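Side-chain contact in hypothetical protein HD1797 (Haemophilus ducreyi, PDB 2P4P), which may help export cadaverine and putrescine from the cytoplasm across the inner membrane and is represented here by its CorC_HlyC (transporter-associated) domain: residues 11-16 with 20-25. Residues are numbered along the deposited sequence; the frame is centred on the assembly and turned at random. Where two conformers were deposited one is given.
Sequences WLIDGA and EDVMRA
W11 reaches A25 with the outer rim of its indole: the CZ3-CH2 edge of the six-membered ring points at the A25 methyl group, CZ3 coming within 3.9 Å of A25 CB. CH2 also approaches the backbone oxygen A25 O at 3.6 Å. That oxygen lies at the edge of the indole, near its plane, and thus meets the slightly positive rim rather than the pi cloud. With CG anti to the carbonyl carbon and beside the backbone N (chi1 -66°), and a CB that already faces the helix, the ring extends across to its last turn. A second, looser touch follows two residues along the strand, where I13 CG2, in the conformer given, stands 4.4 Å from V22 CG2. Both residues are buried, but their methyl groups only just approach each other; V22 also packs on I40.

The contact illustrates how the outermost strand of the sheet within this chain and the helix that follows it close on each other after a short turn. Strand 10-14 pairs antiparallel with strand 74-81, while L12 packs on I68 of the second subunit. At the turn, A16 N meets D14 OD1 at 3.0 Å from above the carboxylate plane (70° out of it), forming an Asx turn. On the helix, R24 NH1 forms a salt bridge with D21 OD1 at 2.8 Å, 43° out of the carboxylate plane but near the guanidinium plane. No hydrogen bond or salt bridge spans the segments, so direct cohesion rests on sparse apolar packing, supplemented at most by weak electrostatic attraction between the indole rim and A25 O.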
ATOM      1  N   TRP A  11      -6.994  -2.058   5.427  1.00 28.35           N
ATOM      2  CA  TRP A  11      -7.530  -2.607   4.221  1.00 27.33           C
ATOM      3  C   TRP A  11      -6.924  -1.880   3.037  1.00 26.58           C
ATOM      4  O   TRP A  11      -6.768  -0.659   3.065  1.00 25.89           O
ATOM      5  CB  TRP A  11      -9.037  -2.400   4.138  1.00 28.00           C
ATOM      6  CG  TRP A  11      -9.904  -3.096   5.122  1.00 28.90           C
ATOM      7  CD1 TRP A  11      -9.564  -4.109   5.999  1.00 29.52           C
ATOM      8  CD2 TRP A  11     -11.312  -2.872   5.299  1.00 29.73           C
ATOM      9  NE1 TRP A  11     -10.671  -4.489   6.727  1.00 29.99           N
ATOM     10  CE2 TRP A  11     -11.754  -3.750   6.317  1.00 28.99           C
ATOM     11  CE3 TRP A  11     -12.235  -1.993   4.711  1.00 31.29           C
ATOM     12  CZ2 TRP A  11     -13.101  -3.796   6.745  1.00 29.66           C
ATOM     13  CZ3 TRP A  11     -13.572  -2.026   5.145  1.00 30.33           C
ATOM     14  CH2 TRP A  11     -13.983  -2.918   6.156  1.00 29.76           C
ATOM     15  N   LEU A  12      -6.631  -2.634   1.987  1.00 25.42           N
ATOM     16  CA  LEU A  12      -6.253  -2.058   0.713  1.00 25.74           C
ATOM     17  C   LEU A  12      -7.471  -2.055  -0.185  1.00 24.97           C
ATOM     18  O   LEU A  12      -8.073  -3.111  -0.443  1.00 26.61           O
ATOM     19  CB  LEU A  12      -5.116  -2.859   0.094  1.00 25.96           C
ATOM     20  CG  LEU A  12      -4.512  -2.309  -1.196  1.00 27.18           C
ATOM     21  CD1 LEU A  12      -3.596  -1.132  -0.893  1.00 31.12           C
ATOM     22  CD2 LEU A  12      -3.738  -3.406  -1.891  1.00 29.52           C
ATOM     23  N   ILE A  13      -7.804  -0.868  -0.702  1.00 25.34           N
ATOM     24  CA  ILE A  13      -9.067  -0.602  -1.416  0.50 24.62           C
ATOM     25  C   ILE A  13      -8.834   0.096  -2.766  1.00 24.24           C
ATOM     26  O   ILE A  13      -7.972   0.952  -2.855  1.00 24.19           O
ATOM     27  CB  ILE A  13     -10.003   0.261  -0.508  0.50 24.27           C
ATOM     28  CG1 ILE A  13     -10.546  -0.599   0.643  0.50 23.97           C
ATOM     29  CG2 ILE A  13     -11.155   0.882  -1.295  0.50 24.79           C
ATOM     30  CD1 ILE A  13     -11.236   0.194   1.735  0.50 24.58           C
ATOM     31  N   ASP A  14      -9.600  -0.284  -3.794  1.00 24.81           N
ATOM     32  CA  ASP A  14      -9.556   0.331  -5.128  1.00 25.14           C
ATOM     33  C   ASP A  14     -10.164   1.731  -5.044  1.00 24.83           C
ATOM     34  O   ASP A  14     -11.213   1.908  -4.447  1.00 24.02           O
ATOM     35  CB  ASP A  14     -10.338  -0.544  -6.122  1.00 26.06           C
ATOM     36  CG  ASP A  14     -10.406   0.039  -7.541  1.00 28.39           C
ATOM     37  OD1 ASP A  14      -9.866   1.138  -7.806  1.00 33.57           O
ATOM     38  OD2 ASP A  14     -11.026  -0.618  -8.415  1.00 34.52           O
ATOM     39  N   GLY A  15      -9.509   2.720  -5.655  1.00 24.68           N
ATOM     40  CA  GLY A  15      -9.989   4.112  -5.584  1.00 24.48           C
ATOM     41  C   GLY A  15     -11.366   4.271  -6.225  1.00 23.68           C
ATOM     42  O   GLY A  15     -12.099   5.207  -5.922  1.00 24.47           O
ATOM     43  N   ALA A  16     -11.729   3.321  -7.065  1.00 22.67           N
ATOM     44  CA  ALA A  16     -12.964   3.394  -7.832  1.00 22.68           C
ATOM     45  C   ALA A  16     -14.154   2.765  -7.089  1.00 22.18           C
ATOM     46  O   ALA A  16     -15.259   2.719  -7.635  1.00 22.03           O
ATOM     47  CB  ALA A  16     -12.781   2.698  -9.186  1.00 22.68           C
ATOM     48  N   GLU A  20     -20.261   5.124  -0.927  1.00 25.02           N
ATOM     49  CA  GLU A  20     -21.265   4.578   0.006  1.00 26.05           C
ATOM     50  C   GLU A  20     -20.931   3.170   0.483  1.00 25.68           C
ATOM     51  O   GLU A  20     -21.163   2.847   1.628  1.00 25.42           O
ATOM     52  CB  GLU A  20     -22.634   4.529  -0.669  1.00 26.39           C
ATOM     53  CG  GLU A  20     -23.223   5.902  -0.990  1.00 32.04           C
ATOM     54  CD  GLU A  20     -22.374   6.688  -1.982  1.00 38.06           C
ATOM     55  OE1 GLU A  20     -22.111   6.170  -3.096  1.00 40.49           O
ATOM     56  OE2 GLU A  20     -21.952   7.811  -1.622  1.00 40.83           O
ATOM     57  N   ASP A  21     -20.406   2.347  -0.423  1.00 25.92           N
ATOM     58  CA  ASP A  21     -19.960   0.985  -0.116  1.00 24.69           C
ATOM     59  C   ASP A  21     -18.850   0.959   0.939  1.00 24.79           C
ATOM     60  O   ASP A  21     -18.864   0.110   1.826  1.00 23.85           O
ATOM     61  CB  ASP A  21     -19.472   0.310  -1.400  1.00 24.57           C
ATOM     62  CG  ASP A  21     -20.624  -0.122  -2.299  1.00 25.22           C
ATOM     63  OD1 ASP A  21     -21.770   0.152  -1.920  1.00 28.51           O
ATOM     64  OD2 ASP A  21     -20.374  -0.726  -3.363  1.00 25.56           O
ATOM     65  N   VAL A  22     -17.896   1.876   0.805  1.00 23.92           N
ATOM     66  CA  VAL A  22     -16.781   2.046   1.761  1.00 24.16           C
ATOM     67  C   VAL A  22     -17.256   2.573   3.101  1.00 24.13           C
ATOM     68  O   VAL A  22     -16.947   1.993   4.133  1.00 23.32           O
ATOM     69  CB  VAL A  22     -15.695   2.996   1.194  1.00 24.13           C
ATOM     70  CG1 VAL A  22     -14.559   3.251   2.221  1.00 23.44           C
ATOM     71  CG2 VAL A  22     -15.126   2.417  -0.087  1.00 25.26           C
HETATM   72  N   MSE A  23     -18.028   3.655   3.076  1.00 24.06           N
HETATM   73  CA  MSE A  23     -18.660   4.184   4.304  1.00 23.39           C
HETATM   74  C   MSE A  23     -19.441   3.098   5.041  1.00 23.87           C
HETATM   75  O   MSE A  23     -19.334   2.987   6.249  1.00 23.89           O
HETATM   76  CB  MSE A  23     -19.627   5.359   4.015  1.00 23.65           C
HETATM   77  CG  MSE A  23     -19.106   6.578   3.303  1.00 20.69           C
HETATM   78 SE   MSE A  23     -17.668   7.521   4.203  1.00 33.18          SE
HETATM   79  CE  MSE A  23     -16.115   6.493   3.636  1.00 26.67           C
ATOM     80  N   ARG A  24     -20.294   2.356   4.326  1.00 24.68           N
ATOM     81  CA  ARG A  24     -21.075   1.270   4.924  1.00 26.53           C
ATOM     82  C   ARG A  24     -20.195   0.208   5.585  1.00 25.59           C
ATOM     83  O   ARG A  24     -20.397  -0.140   6.749  1.00 24.96           O
ATOM     84  CB  ARG A  24     -22.022   0.625   3.894  1.00 26.03           C
ATOM     85  CG  ARG A  24     -22.498  -0.777   4.245  1.00 29.07           C
ATOM     86  CD  ARG A  24     -23.446  -1.372   3.177  1.00 30.22           C
ATOM     87  NE  ARG A  24     -24.165  -0.347   2.402  1.00 37.27           N
ATOM     88  CZ  ARG A  24     -23.878  -0.005   1.144  1.00 38.73           C
ATOM     89  NH1 ARG A  24     -22.877  -0.591   0.496  1.00 41.18           N
ATOM     90  NH2 ARG A  24     -24.597   0.918   0.525  1.00 40.16           N
ATOM     91  N   ALA A  25     -19.214  -0.296   4.848  1.00 24.77           N
ATOM     92  CA  ALA A  25     -18.317  -1.307   5.382  1.00 24.60           C
ATOM     93  C   ALA A  25     -17.515  -0.824   6.604  1.00 24.23           C
ATOM     94  O   ALA A  25     -17.145  -1.631   7.443  1.00 25.37           O
ATOM     95  CB  ALA A  25     -17.406  -1.807   4.311  1.00 25.05           C
TER